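Local coordinates for protein putative glycosyl hydrolase (Parabacteroides distasonis, PDB 4QHZ) that probably acts as a glycosyl hydrolase, though its substrate is not established, and binds a magnesium ion, at residues Gly77-Asn82 and Arg239-Arg244; Met99-Gln104 and Ile224-His229; Ser119-Gln124 and Val129-Cys134. One frame throughout, in Å; residues are numbered along the deposited sequence.

Contact 1 of 3, residues Gly77-Asn82 and Arg239-Arg244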
ATOM      1  N   GLY C  77      34.384 -14.793  18.668  1.00 25.04           N
ATOM      2  CA  GLY C  77      33.725 -14.242  17.486  1.00 23.53           C
ATOM      3  C   GLY C  77      32.237 -13.987  17.636  1.00 22.12           C
ATOM      4  O   GLY C  77      31.561 -13.711  16.654  1.00 22.20           O
ATOM      5  N   VAL C  78      31.715 -14.105  18.854  1.00 21.96           N
ATOM      6  CA  VAL C  78      30.308 -13.825  19.131  1.00 21.53           C
ATOM      7  C   VAL C  78      30.232 -12.870  20.309  1.00 22.00           C
ATOM      8  O   VAL C  78      31.238 -12.611  20.963  1.00 23.75           O
ATOM      9  CB  VAL C  78      29.498 -15.108  19.453  1.00 21.82           C
ATOM     10  CG1 VAL C  78      29.756 -16.198  18.421  1.00 23.46           C
ATOM     11  CG2 VAL C  78      29.820 -15.648  20.843  1.00 23.03           C
ATOM     12  N   PHE C  79      29.048 -12.339  20.583  1.00 22.03           N
ATOM     13  CA  PHE C  79      28.833 -11.689  21.874  1.00 24.11           C
ATOM     14  C   PHE C  79      27.579 -12.237  22.544  1.00 25.36           C
ATOM     15  O   PHE C  79      26.624 -12.642  21.884  1.00 23.16           O
ATOM     16  CB  PHE C  79      28.830 -10.148  21.771  1.00 23.08           C
ATOM     17  CG  PHE C  79      27.678  -9.556  20.999  1.00 22.31           C
ATOM     18  CD1 PHE C  79      27.759  -9.394  19.619  1.00 22.14           C
ATOM     19  CD2 PHE C  79      26.556  -9.073  21.659  1.00 21.29           C
ATOM     20  CE1 PHE C  79      26.723  -8.810  18.905  1.00 22.76           C
ATOM     21  CE2 PHE C  79      25.516  -8.488  20.956  1.00 21.57           C
ATOM     22  CZ  PHE C  79      25.598  -8.352  19.577  1.00 22.47           C
ATOM     23  N   THR C  80      27.621 -12.264  23.870  1.00 26.65           N
ATOM     24  CA  THR C  80      26.623 -12.936  24.665  1.00 26.76           C
ATOM     25  C   THR C  80      25.975 -11.934  25.610  1.00 26.94           C
ATOM     26  O   THR C  80      26.655 -11.127  26.235  1.00 25.55           O
ATOM     27  CB  THR C  80      27.264 -14.087  25.462  1.00 26.75           C
ATOM     28  OG1 THR C  80      27.943 -14.966  24.561  1.00 25.51           O
ATOM     29  CG2 THR C  80      26.212 -14.879  26.235  1.00 27.89           C
ATOM     30  N   VAL C  81      24.650 -12.007  25.706  1.00 26.29           N
ATOM     31  CA  VAL C  81      23.881 -11.137  26.575  1.00 25.93           C
ATOM     32  C   VAL C  81      24.334 -11.288  28.028  1.00 25.71           C
ATOM     33  O   VAL C  81      24.524 -12.404  28.509  1.00 25.87           O
ATOM     34  CB  VAL C  81      22.369 -11.458  26.496  1.00 25.37           C
ATOM     35  CG1 VAL C  81      21.572 -10.576  27.448  1.00 24.57           C
ATOM     36  CG2 VAL C  81      21.850 -11.294  25.076  1.00 26.09           C
ATOM     37  N   ASN C  82      24.524 -10.161  28.707  1.00 25.42           N
ATOM     38  CA  ASN C  82      24.712 -10.145  30.143  1.00 26.36           C
ATOM     39  C   ASN C  82      23.494  -9.468  30.749  1.00 26.27           C
ATOM     40  O   ASN C  82      23.359  -8.245  30.696  1.00 24.71           O
ATOM     41  CB  ASN C  82      26.002  -9.426  30.536  1.00 28.57           C
ATOM     42  CG  ASN C  82      26.265  -9.468  32.037  1.00 31.14           C
ATOM     43  OD1 ASN C  82      25.375  -9.755  32.838  1.00 30.95           O
ATOM     44  ND2 ASN C  82      27.504  -9.197  32.421  1.00 33.53           N
ATOM     45  N   ARG C 239      25.993 -12.891  16.464  1.00 21.93           N
ATOM     46  CA  ARG C 239      27.127 -12.697  15.569  1.00 21.68           C
ATOM     47  C   ARG C 239      26.667 -12.109  14.245  1.00 21.41           C
ATOM     48  O   ARG C 239      25.470 -12.047  13.962  1.00 21.82           O
ATOM     49  CB  ARG C 239      27.854 -14.009  15.302  1.00 22.39           C
ATOM     50  CG  ARG C 239      27.120 -14.914  14.327  1.00 23.38           C
ATOM     51  CD  ARG C 239      27.844 -16.223  14.062  1.00 25.18           C
ATOM     52  NE  ARG C 239      27.186 -16.968  12.990  1.00 25.92           N
ATOM     53  CZ  ARG C 239      27.582 -18.150  12.535  1.00 26.55           C
ATOM     54  NH1 ARG C 239      28.644 -18.744  13.057  1.00 27.22           N
ATOM     55  NH2 ARG C 239      26.913 -18.738  11.550  1.00 27.21           N
ATOM     56  N   ASN C 240      27.635 -11.672  13.443  1.00 21.38           N
ATOM     57  CA  ASN C 240      27.401 -11.193  12.079  1.00 21.44           C
ATOM     58  C   ASN C 240      26.220 -10.219  11.973  1.00 22.43           C
ATOM     59  O   ASN C 240      25.197 -10.525  11.363  1.00 20.22           O
ATOM     60  CB  ASN C 240      27.204 -12.373  11.129  1.00 21.84           C
ATOM     61  CG  ASN C 240      27.179 -11.953   9.664  1.00 21.63           C
ATOM     62  OD1 ASN C 240      27.670 -10.882   9.300  1.00 24.28           O
ATOM     63  ND2 ASN C 240      26.609 -12.796   8.818  1.00 20.17           N
ATOM     64  N   ILE C 241      26.384  -9.043  12.574  1.00 21.61           N
ATOM     65  CA  ILE C 241      25.368  -8.011  12.517  1.00 21.95           C
ATOM     66  C   ILE C 241      25.837  -6.895  11.592  1.00 22.56           C
ATOM     67  O   ILE C 241      26.890  -6.292  11.822  1.00 22.64           O
ATOM     68  CB  ILE C 241      25.061  -7.433  13.907  1.00 22.55           C
ATOM     69  CG1 ILE C 241      24.854  -8.573  14.910  1.00 22.82           C
ATOM     70  CG2 ILE C 241      23.844  -6.522  13.840  1.00 22.37           C
ATOM     71  CD1 ILE C 241      24.511  -8.118  16.313  1.00 22.86           C
ATOM     72  N   TRP C 242      25.057  -6.620  10.551  1.00 20.28           N
ATOM     73  CA  TRP C 242      25.313  -5.458   9.715  1.00 21.16           C
ATOM     74  C   TRP C 242      24.015  -4.787   9.294  1.00 21.48           C
ATOM     75  O   TRP C 242      22.942  -5.378   9.350  1.00 19.42           O
ATOM     76  CB  TRP C 242      26.163  -5.819   8.486  1.00 21.73           C
ATOM     77  CG  TRP C 242      25.673  -6.959   7.636  1.00 20.76           C
ATOM     78  CD1 TRP C 242      26.070  -8.256   7.713  1.00 21.80           C
ATOM     79  CD2 TRP C 242      24.750  -6.887   6.540  1.00 21.61           C
ATOM     80  NE1 TRP C 242      25.435  -9.008   6.752  1.00 23.09           N
ATOM     81  CE2 TRP C 242      24.624  -8.187   6.014  1.00 22.63           C
ATOM     82  CE3 TRP C 242      24.014  -5.851   5.957  1.00 23.09           C
ATOM     83  CZ2 TRP C 242      23.778  -8.484   4.943  1.00 22.92           C
ATOM     84  CZ3 TRP C 242      23.182  -6.144   4.885  1.00 21.69           C
ATOM     85  CH2 TRP C 242      23.070  -7.453   4.394  1.00 23.17           C
ATOM     86  N   ILE C 243      24.140  -3.533   8.888  1.00 22.58           N
ATOM     87  CA  ILE C 243      22.996  -2.717   8.535  1.00 24.70           C
ATOM     88  C   ILE C 243      23.398  -1.828   7.372  1.00 25.18           C
ATOM     89  O   ILE C 243      24.521  -1.316   7.330  1.00 25.34           O
ATOM     90  CB  ILE C 243      22.524  -1.888   9.744  1.00 26.54           C
ATOM     91  CG1 ILE C 243      21.219  -1.157   9.439  1.00 26.28           C
ATOM     92  CG2 ILE C 243      23.598  -0.891  10.183  1.00 27.97           C
ATOM     93  CD1 ILE C 243      20.503  -0.687  10.689  1.00 26.02           C
ATOM     94  N   ARG C 244      22.500  -1.667   6.411  1.00 26.92           N
ATOM     95  CA  ARG C 244      22.735  -0.694   5.346  1.00 26.43           C
ATOM     96  C   ARG C 244      21.494   0.145   5.144  1.00 27.03           C
ATOM     97  O   ARG C 244      20.369  -0.349   5.177  1.00 23.95           O
ATOM     98  CB  ARG C 244      23.189  -1.366   4.044  1.00 25.90           C
ATOM     99  CG  ARG C 244      22.369  -2.543   3.580  1.00 25.27           C
ATOM    100  CD  ARG C 244      23.097  -3.301   2.480  1.00 26.27           C
ATOM    101  NE  ARG C 244      23.340  -2.477   1.292  1.00 25.97           N
ATOM    102  CZ  ARG C 244      22.415  -2.144   0.392  1.00 24.79           C
ATOM    103  NH1 ARG C 244      21.151  -2.550   0.517  1.00 25.65           N
ATOM    104  NH2 ARG C 244      22.748  -1.387  -0.642  1.00 24.36           N
TER
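Val78 and Arg239 are the residues whose CA atoms come nearest, 4.9 Å from Val78 CA to Arg239 CA, where strands 78-80 and 237-245 run antiparallel; from there the two chains diverge. No hydrogen bond joins the two segments directly. The strand pairing is made one step earlier on the second strand, by backbone bonds of Phe79 with Phe238 and of Val81 with Ile236, so this contact lies just past those bonds. Asn240 has a positive phi (46°), consistent with a kink there; beyond it the backbone of Ile241 bonds to Leu53. The main side-chain meeting is between Phe79 and Ile241, which lie nearly at right angles. Ile241 CD1 comes up to the ring edge in the ring plane, 3.4 Å from Phe79 CZ and 3.5 Å from Phe79 CE1, so the ring faces take no part in this touch. Phe79 holds its ring between the backbone N and carbonyl carbon (chi1 67°), and Ile241 extends CD1 outward at the end of its longer branch. Both strands belong to the larger antiparallel sheet of a concanavalin-like fold, 78-80 lying between 73-75 and 237-245, and 97-104 being a further neighbour of 237-245. At the other end, the contact is looser and uses the base of Arg239 alone: Arg239 CB lies 4.0 Å from Gly77 O and 4.3 Å from Val78 CG1. Gly77, at positive phi (76°), belongs to the short turn linking strands 73-75 and 78-80. From CB the Arg239 chain runs extended away from 77-82, and its guanidinium group forms a salt bridge with Glu102 and a cation-pi contact with Trp165. Phe79 also packs on Trp72 and Val74.

Contact 2 of 3, residues Met99-Gln104 and Ile224-His229. With MG (magnesium ion), chain I.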
HETATM    1  N   MSE C  99      18.852  -5.007   7.301  1.00 20.87           N
HETATM    2  CA  MSE C  99      19.635  -5.474   8.432  1.00 22.62           C
HETATM    3  C   MSE C  99      19.845  -6.959   8.429  1.00 21.89           C
HETATM    4  O   MSE C  99      18.958  -7.709   8.024  1.00 19.82           O
HETATM    5  CB  MSE C  99      18.791  -5.183   9.663  1.00 26.40           C
HETATM    6  CG  MSE C  99      19.576  -4.587  10.792  1.00 30.43           C
HETATM    7 SE   MSE C  99      18.452  -4.786  12.400  0.75 30.59          SE
HETATM    8  CE  MSE C  99      19.783  -5.910  13.323  1.00 31.41           C
ATOM      9  N   HIS C 100      21.005  -7.400   8.915  1.00 20.55           N
ATOM     10  CA  HIS C 100      21.308  -8.814   9.071  1.00 20.48           C
ATOM     11  C   HIS C 100      21.757  -9.066  10.503  1.00 21.54           C
ATOM     12  O   HIS C 100      22.508  -8.277  11.066  1.00 19.39           O
ATOM     13  CB  HIS C 100      22.396  -9.230   8.087  1.00 20.60           C
ATOM     14  CG  HIS C 100      22.676 -10.703   8.066  1.00 21.86           C
ATOM     15  ND1 HIS C 100      22.065 -11.567   7.183  1.00 20.07           N
ATOM     16  CD2 HIS C 100      23.517 -11.461   8.811  1.00 21.54           C
ATOM     17  CE1 HIS C 100      22.505 -12.795   7.394  1.00 19.29           C
ATOM     18  NE2 HIS C 100      23.392 -12.758   8.371  1.00 20.57           N
ATOM     19  N   ILE C 101      21.289 -10.160  11.097  1.00 22.42           N
ATOM     20  CA  ILE C 101      21.662 -10.511  12.468  1.00 21.59           C
ATOM     21  C   ILE C 101      21.446 -12.007  12.692  1.00 21.80           C
ATOM     22  O   ILE C 101      20.418 -12.566  12.311  1.00 20.34           O
ATOM     23  CB  ILE C 101      20.887  -9.667  13.516  1.00 21.47           C
ATOM     24  CG1 ILE C 101      21.302 -10.037  14.942  1.00 21.91           C
ATOM     25  CG2 ILE C 101      19.375  -9.827  13.371  1.00 20.47           C
ATOM     26  CD1 ILE C 101      20.856  -9.027  15.980  1.00 20.59           C
ATOM     27  N   GLU C 102      22.428 -12.643  13.320  1.00 22.65           N
ATOM     28  CA  GLU C 102      22.383 -14.068  13.603  1.00 21.73           C
ATOM     29  C   GLU C 102      22.448 -14.278  15.099  1.00 20.93           C
ATOM     30  O   GLU C 102      23.154 -13.550  15.804  1.00 20.90           O
ATOM     31  CB  GLU C 102      23.535 -14.779  12.897  1.00 23.42           C
ATOM     32  CG  GLU C 102      23.542 -14.505  11.396  1.00 24.63           C
ATOM     33  CD  GLU C 102      24.549 -15.325  10.613  1.00 25.33           C
ATOM     34  OE1 GLU C 102      25.189 -16.241  11.185  1.00 26.95           O
ATOM     35  OE2 GLU C 102      24.693 -15.036   9.405  1.00 25.81           O
ATOM     36  N   TRP C 103      21.690 -15.253  15.587  1.00 20.84           N
ATOM     37  CA  TRP C 103      21.603 -15.499  17.025  1.00 21.43           C
ATOM     38  C   TRP C 103      21.498 -16.984  17.360  1.00 21.71           C
ATOM     39  O   TRP C 103      20.896 -17.770  16.620  1.00 22.07           O
ATOM     40  CB  TRP C 103      20.426 -14.735  17.646  1.00 20.65           C
ATOM     41  CG  TRP C 103      19.112 -14.887  16.954  1.00 19.80           C
ATOM     42  CD1 TRP C 103      18.671 -14.172  15.885  1.00 22.15           C
ATOM     43  CD2 TRP C 103      18.039 -15.764  17.319  1.00 19.26           C
ATOM     44  NE1 TRP C 103      17.403 -14.572  15.532  1.00 21.00           N
ATOM     45  CE2 TRP C 103      16.992 -15.547  16.399  1.00 21.10           C
ATOM     46  CE3 TRP C 103      17.875 -16.738  18.306  1.00 19.81           C
ATOM     47  CZ2 TRP C 103      15.787 -16.259  16.449  1.00 21.46           C
ATOM     48  CZ3 TRP C 103      16.683 -17.450  18.354  1.00 20.89           C
ATOM     49  CH2 TRP C 103      15.651 -17.201  17.433  1.00 20.78           C
ATOM     50  N   GLN C 104      22.092 -17.342  18.491  1.00 20.73           N
ATOM     51  CA  GLN C 104      22.232 -18.727  18.906  1.00 21.88           C
ATOM     52  C   GLN C 104      21.651 -18.939  20.286  1.00 21.94           C
ATOM     53  O   GLN C 104      22.055 -18.278  21.244  1.00 24.37           O
ATOM     54  CB  GLN C 104      23.709 -19.101  18.926  1.00 21.55           C
ATOM     55  CG  GLN C 104      23.995 -20.553  19.258  1.00 23.07           C
ATOM     56  CD  GLN C 104      25.453 -20.775  19.610  1.00 24.04           C
ATOM     57  OE1 GLN C 104      26.009 -20.068  20.453  1.00 23.52           O
ATOM     58  NE2 GLN C 104      26.084 -21.741  18.957  1.00 23.28           N
ATOM     59  N   ILE C 224      19.053   0.695  16.808  1.00 25.12           N
ATOM     60  CA  ILE C 224      18.638  -0.683  16.975  1.00 26.10           C
ATOM     61  C   ILE C 224      18.927  -1.035  18.426  1.00 24.74           C
ATOM     62  O   ILE C 224      20.054  -0.875  18.884  1.00 26.16           O
ATOM     63  CB  ILE C 224      19.399  -1.633  16.032  1.00 26.54           C
ATOM     64  CG1 ILE C 224      19.284  -1.180  14.571  1.00 28.47           C
ATOM     65  CG2 ILE C 224      18.888  -3.057  16.177  1.00 27.23           C
ATOM     66  CD1 ILE C 224      17.875  -1.189  14.011  1.00 31.60           C
ATOM     67  N   ILE C 225      17.910  -1.483  19.152  1.00 23.63           N
ATOM     68  CA  ILE C 225      18.083  -1.914  20.529  1.00 23.20           C
ATOM     69  C   ILE C 225      17.955  -3.429  20.607  1.00 23.32           C
ATOM     70  O   ILE C 225      16.992  -3.998  20.086  1.00 23.47           O
ATOM     71  CB  ILE C 225      17.052  -1.276  21.484  1.00 23.10           C
ATOM     72  CG1 ILE C 225      17.041   0.249  21.329  1.00 23.96           C
ATOM     73  CG2 ILE C 225      17.348  -1.675  22.929  1.00 23.40           C
ATOM     74  CD1 ILE C 225      16.022   0.958  22.209  1.00 24.50           C
ATOM     75  N   LEU C 226      18.928  -4.068  21.252  1.00 22.44           N
ATOM     76  CA  LEU C 226      18.876  -5.496  21.532  1.00 22.32           C
ATOM     77  C   LEU C 226      18.444  -5.702  22.981  1.00 23.18           C
ATOM     78  O   LEU C 226      19.010  -5.116  23.910  1.00 20.83           O
ATOM     79  CB  LEU C 226      20.227  -6.166  21.262  1.00 22.87           C
ATOM     80  CG  LEU C 226      20.709  -6.155  19.807  1.00 23.78           C
ATOM     81  CD1 LEU C 226      22.075  -6.815  19.677  1.00 24.73           C
ATOM     82  CD2 LEU C 226      19.715  -6.850  18.885  1.00 25.49           C
ATOM     83  N   GLN C 227      17.451  -6.559  23.159  1.00 23.79           N
ATOM     84  CA  GLN C 227      16.777  -6.714  24.441  1.00 24.89           C
ATOM     85  C   GLN C 227      17.493  -7.681  25.394  1.00 22.68           C
ATOM     86  O   GLN C 227      17.854  -8.794  25.018  1.00 25.73           O
ATOM     87  CB  GLN C 227      15.350  -7.198  24.195  1.00 24.02           C
ATOM     88  CG  GLN C 227      14.481  -7.362  25.438  1.00 24.00           C
ATOM     89  CD  GLN C 227      13.162  -8.038  25.104  1.00 23.89           C
ATOM     90  OE1 GLN C 227      13.140  -9.138  24.551  1.00 21.05           O
ATOM     91  NE2 GLN C 227      12.055  -7.379  25.422  1.00 26.74           N
ATOM     92  N   SER C 228      17.691  -7.224  26.624  1.00 23.63           N
ATOM     93  CA  SER C 228      18.056  -8.071  27.741  1.00 24.65           C
ATOM     94  C   SER C 228      16.792  -8.384  28.533  1.00 25.27           C
ATOM     95  O   SER C 228      16.327  -7.565  29.314  1.00 26.79           O
ATOM     96  CB  SER C 228      19.077  -7.373  28.637  1.00 25.17           C
ATOM     97  OG  SER C 228      19.319  -8.136  29.806  1.00 26.10           O
ATOM     98  N   HIS C 229      16.214  -9.554  28.290  1.00 28.54           N
ATOM     99  CA  HIS C 229      14.970  -9.956  28.932  1.00 29.05           C
ATOM    100  C   HIS C 229      15.310 -10.658  30.249  1.00 31.39           C
ATOM    101  O   HIS C 229      15.920 -11.723  30.252  1.00 36.37           O
ATOM    102  CB  HIS C 229      14.163 -10.858  27.995  1.00 26.79           C
ATOM    103  CG  HIS C 229      12.736 -11.033  28.403  1.00 28.58           C
ATOM    104  ND1 HIS C 229      12.305 -12.101  29.161  1.00 26.33           N
ATOM    105  CD2 HIS C 229      11.640 -10.276  28.157  1.00 27.53           C
ATOM    106  CE1 HIS C 229      11.008 -11.984  29.377  1.00 27.98           C
ATOM    107  NE2 HIS C 229      10.580 -10.887  28.780  1.00 29.13           N
TER
HETATM  108 MG    MG I 302      11.744 -10.356  23.468  1.00 15.65          MG
HETATM  109  O   HOH W   1       9.981  -9.820  24.135  1.00 21.33           O
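Ile101 and Leu226 meet end on, methyl to methyl, Ile101 CD1 standing 3.8 Å from Leu226 CD2, across the interior of a concanavalin-like beta-sandwich. The evidence for face-to-face sheets, and not for neighbouring strands, is the backbone spacing: Ile101 CA and Leu226 CA are 10.7 Å apart, no hydrogen bond crosses, and strands 97-104 and 225-226 belong to different sheets. Ile101 spans its share of the gap with CG1 anti to the backbone N (chi1 -179°) and the branch kept extended out to CD1. The second pair is arranged differently. Met99, present as selenomethionine, and Ile224 lie alongside each other, running opposite ways and touching along their flanks: Met99 SE is 4.0 Å from Ile224 CD1, while Met99 CE is 4.1 Å from Ile224 CG2. A bend at the last torsion of Met99 turns its methyl along Ile224, letting both selenium and methyl share in the contact. All four side chains are buried, and Ile121 of strand 119-123 packs against Ile224 and Leu226. Just beyond Leu226, Gln227 points to the other side of its strand and is one of the magnesium ligands, so the strand that supplies Leu226 to the core also carries a metal ligand one residue on. The opposite face of strand 97-104 is polar. There His100 ND1 bonds Asp169, and His100 NE2 donates to Glu102 OE2 over 2.8 Å, almost straight (176°), on the anti lone pair of that oxygen and within 2° of the imidazole plane.

Contact 3 of 3, residues Ser119-Gln124 and Val129-Cys134. With MG (magnesium ion), chain I.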
ATOM      1  N   SER C 119      15.055 -12.530  23.640  1.00 22.49           N
ATOM      2  CA  SER C 119      15.673 -11.242  23.377  1.00 21.19           C
ATOM      3  C   SER C 119      14.780 -10.538  22.371  1.00 22.02           C
ATOM      4  O   SER C 119      13.582 -10.812  22.313  1.00 22.87           O
ATOM      5  CB  SER C 119      17.105 -11.405  22.862  1.00 21.47           C
ATOM      6  OG  SER C 119      17.731 -10.141  22.676  1.00 19.85           O
ATOM      7  N   GLY C 120      15.340  -9.646  21.569  1.00 23.28           N
ATOM      8  CA  GLY C 120      14.557  -8.974  20.545  1.00 23.28           C
ATOM      9  C   GLY C 120      15.302  -7.843  19.896  1.00 24.12           C
ATOM     10  O   GLY C 120      16.275  -7.327  20.452  1.00 25.56           O
ATOM     11  N   ILE C 121      14.856  -7.482  18.699  1.00 24.09           N
ATOM     12  CA  ILE C 121      15.437  -6.387  17.942  1.00 23.91           C
ATOM     13  C   ILE C 121      14.392  -5.282  17.855  1.00 22.10           C
ATOM     14  O   ILE C 121      13.385  -5.435  17.158  1.00 21.65           O
ATOM     15  CB  ILE C 121      15.879  -6.847  16.537  1.00 22.92           C
ATOM     16  CG1 ILE C 121      16.896  -7.987  16.635  1.00 26.55           C
ATOM     17  CG2 ILE C 121      16.481  -5.699  15.744  1.00 23.99           C
ATOM     18  CD1 ILE C 121      16.382  -9.309  16.119  1.00 28.57           C
ATOM     19  N   PHE C 122      14.622  -4.184  18.568  1.00 21.90           N
ATOM     20  CA  PHE C 122      13.716  -3.037  18.529  1.00 23.08           C
ATOM     21  C   PHE C 122      14.109  -2.100  17.402  1.00 23.67           C
ATOM     22  O   PHE C 122      15.125  -1.402  17.483  1.00 22.59           O
ATOM     23  CB  PHE C 122      13.715  -2.283  19.856  1.00 24.21           C
ATOM     24  CG  PHE C 122      12.911  -2.952  20.937  1.00 23.46           C
ATOM     25  CD1 PHE C 122      13.408  -4.065  21.604  1.00 23.63           C
ATOM     26  CD2 PHE C 122      11.666  -2.460  21.295  1.00 23.87           C
ATOM     27  CE1 PHE C 122      12.676  -4.680  22.607  1.00 23.99           C
ATOM     28  CE2 PHE C 122      10.930  -3.069  22.291  1.00 24.98           C
ATOM     29  CZ  PHE C 122      11.436  -4.180  22.950  1.00 25.20           C
ATOM     30  N   LEU C 123      13.284  -2.088  16.358  1.00 23.48           N
ATOM     31  CA  LEU C 123      13.531  -1.290  15.160  1.00 22.83           C
ATOM     32  C   LEU C 123      13.255   0.176  15.461  1.00 22.45           C
ATOM     33  O   LEU C 123      12.171   0.517  15.933  1.00 22.76           O
ATOM     34  CB  LEU C 123      12.654  -1.781  14.010  1.00 23.76           C
ATOM     35  CG  LEU C 123      12.750  -3.290  13.731  1.00 25.91           C
ATOM     36  CD1 LEU C 123      11.714  -3.716  12.704  1.00 26.20           C
ATOM     37  CD2 LEU C 123      14.147  -3.685  13.273  1.00 26.17           C
ATOM     38  N   GLN C 124      14.255   1.026  15.215  1.00 20.99           N
ATOM     39  CA  GLN C 124      14.261   2.431  15.654  1.00 21.45           C
ATOM     40  C   GLN C 124      13.976   2.582  17.155  1.00 21.24           C
ATOM     41  O   GLN C 124      13.532   3.630  17.598  1.00 21.81           O
ATOM     42  CB  GLN C 124      13.265   3.263  14.842  1.00 21.87           C
ATOM     43  CG  GLN C 124      13.542   3.263  13.352  1.00 22.65           C
ATOM     44  CD  GLN C 124      12.673   4.258  12.609  1.00 23.11           C
ATOM     45  OE1 GLN C 124      11.467   4.062  12.469  1.00 21.29           O
ATOM     46  NE2 GLN C 124      13.281   5.344  12.145  1.00 24.70           N
ATOM     47  N   VAL C 129      11.032  -6.934  16.947  1.00 19.41           N
ATOM     48  CA  VAL C 129      11.017  -8.220  16.276  1.00 19.63           C
ATOM     49  C   VAL C 129      11.476  -9.235  17.310  1.00 19.79           C
ATOM     50  O   VAL C 129      12.625  -9.204  17.751  1.00 19.96           O
ATOM     51  CB  VAL C 129      11.946  -8.261  15.048  1.00 20.17           C
ATOM     52  CG1 VAL C 129      11.852  -9.618  14.355  1.00 20.31           C
ATOM     53  CG2 VAL C 129      11.603  -7.139  14.078  1.00 21.44           C
ATOM     54  N   GLN C 130      10.571 -10.124  17.709  1.00 20.70           N
ATOM     55  CA  GLN C 130      10.824 -11.041  18.814  1.00 21.48           C
ATOM     56  C   GLN C 130      11.938 -12.034  18.496  1.00 20.79           C
ATOM     57  O   GLN C 130      12.025 -12.559  17.386  1.00 21.25           O
ATOM     58  CB  GLN C 130       9.544 -11.797  19.186  1.00 21.36           C
ATOM     59  CG  GLN C 130       9.689 -12.855  20.277  1.00 22.92           C
ATOM     60  CD  GLN C 130       9.931 -12.271  21.667  1.00 25.38           C
ATOM     61  OE1 GLN C 130      10.887 -11.521  21.884  1.00 23.63           O
ATOM     62  NE2 GLN C 130       9.060 -12.616  22.618  1.00 24.09           N
ATOM     63  N   VAL C 131      12.795 -12.252  19.488  1.00 20.65           N
ATOM     64  CA  VAL C 131      13.759 -13.331  19.481  1.00 21.89           C
ATOM     65  C   VAL C 131      13.440 -14.242  20.664  1.00 22.64           C
ATOM     66  O   VAL C 131      13.250 -13.774  21.786  1.00 23.00           O
ATOM     67  CB  VAL C 131      15.198 -12.794  19.574  1.00 22.11           C
ATOM     68  CG1 VAL C 131      16.186 -13.913  19.893  1.00 21.92           C
ATOM     69  CG2 VAL C 131      15.566 -12.092  18.276  1.00 21.94           C
ATOM     70  N   LEU C 132      13.353 -15.544  20.398  1.00 24.38           N
ATOM     71  CA  LEU C 132      12.938 -16.518  21.404  1.00 24.57           C
ATOM     72  C   LEU C 132      13.279 -17.920  20.929  1.00 25.90           C
ATOM     73  O   LEU C 132      13.278 -18.188  19.721  1.00 26.24           O
ATOM     74  CB  LEU C 132      11.436 -16.409  21.654  1.00 23.21           C
ATOM     75  CG  LEU C 132      10.827 -17.144  22.844  1.00 23.79           C
ATOM     76  CD1 LEU C 132      11.370 -16.615  24.166  1.00 24.39           C
ATOM     77  CD2 LEU C 132       9.314 -17.011  22.804  1.00 23.42           C
ATOM     78  N   ASP C 133      13.581 -18.819  21.864  1.00 23.88           N
ATOM     79  CA  ASP C 133      13.746 -20.217  21.499  1.00 24.36           C
ATOM     80  C   ASP C 133      12.382 -20.882  21.375  1.00 23.79           C
ATOM     81  O   ASP C 133      11.797 -21.301  22.373  1.00 23.67           O
ATOM     82  CB  ASP C 133      14.596 -20.992  22.505  1.00 23.56           C
ATOM     83  CG  ASP C 133      14.843 -22.425  22.053  1.00 23.89           C
ATOM     84  OD1 ASP C 133      14.638 -22.714  20.859  1.00 23.55           O
ATOM     85  OD2 ASP C 133      15.239 -23.265  22.887  1.00 24.57           O
ATOM     86  N   CYS C 134      11.896 -21.002  20.144  1.00 23.37           N
ATOM     87  CA  CYS C 134      10.633 -21.683  19.892  1.00 25.55           C
ATOM     88  C   CYS C 134      10.843 -23.057  19.235  1.00 26.55           C
ATOM     89  O   CYS C 134       9.941 -23.592  18.575  1.00 26.88           O
ATOM     90  CB  CYS C 134       9.725 -20.779  19.056  1.00 25.61           C
ATOM     91  SG  CYS C 134       9.047 -19.429  20.036  1.00 25.35           S
TER
HETATM   92 MG    MG I 302      11.744 -10.356  23.468  1.00 15.65          MG
HETATM   93  O   HOH W   1       9.981  -9.820  24.135  1.00 21.33           O
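Two acceptor oxygens, Ser119 O and Gln130 OE1, lie 2.8 Å apart with no proton between them, because both bind the same magnesium ion. The metal is 2.2 Å from Ser119 O and 2.1 Å from Gln130 OE1; a water, Asn118, Glu128 and Gln227 complete the site. Gln130 reaches it by a bend at chi2 (71°), and its amide also has a polar partner in Gly143. The pairing is a beta hairpin, with Ser119-Val131 and Ile121-Val129 as hydrogen-bonded pairs around the non-hydrogen-bonded pair Gly120-Gln130. Val129 N donates to Ile121 O over 2.8 Å (171°), and Ser119 N to Val131 O over 2.9 Å. Of the four backbone bonds only Val131 N to Ser119 O, on the oxygen that binds the metal, stretches to 3.3 Å, with the donor well above the carbonyl plane. On the face away from the ion, Ile121 CD1 meets Val131 CG2 at 3.6 Å and Leu123 CD1 meets Val129 CG2 at 3.7 Å. Ile121, Leu123 and Val131 there pack on strands 97-104 and 165-177 of the facing sheet, while strand 225-226 pairs with 119-123 along its other edge.

Overall arrangement
Contacts 2 and 3 are buried, whereas contact 1 is only partly buried. Contact 1 joins strands within the larger sheet, contact 3 joins strands within the smaller one, and contact 2 bridges the two sheets. The elements interlock: strand 97-104 of contact 2 neighbours strand 237-245 of contact 1, with a probable backbone bond between His100 N and Trp242 O, while strand 225-226 neighbours 119-123, with Ile225 and Phe122 probably hydrogen-bonded through their backbones. Chemistry follows place. Contact 2 is purely apolar across its gap, contact 1 combines a sparse apolar touch with outward charge, and contact 3 combines backbone pairing, apolar packing and magnesium ligands from both strands. Contact 2 supplies one such ligand, contact 1 none.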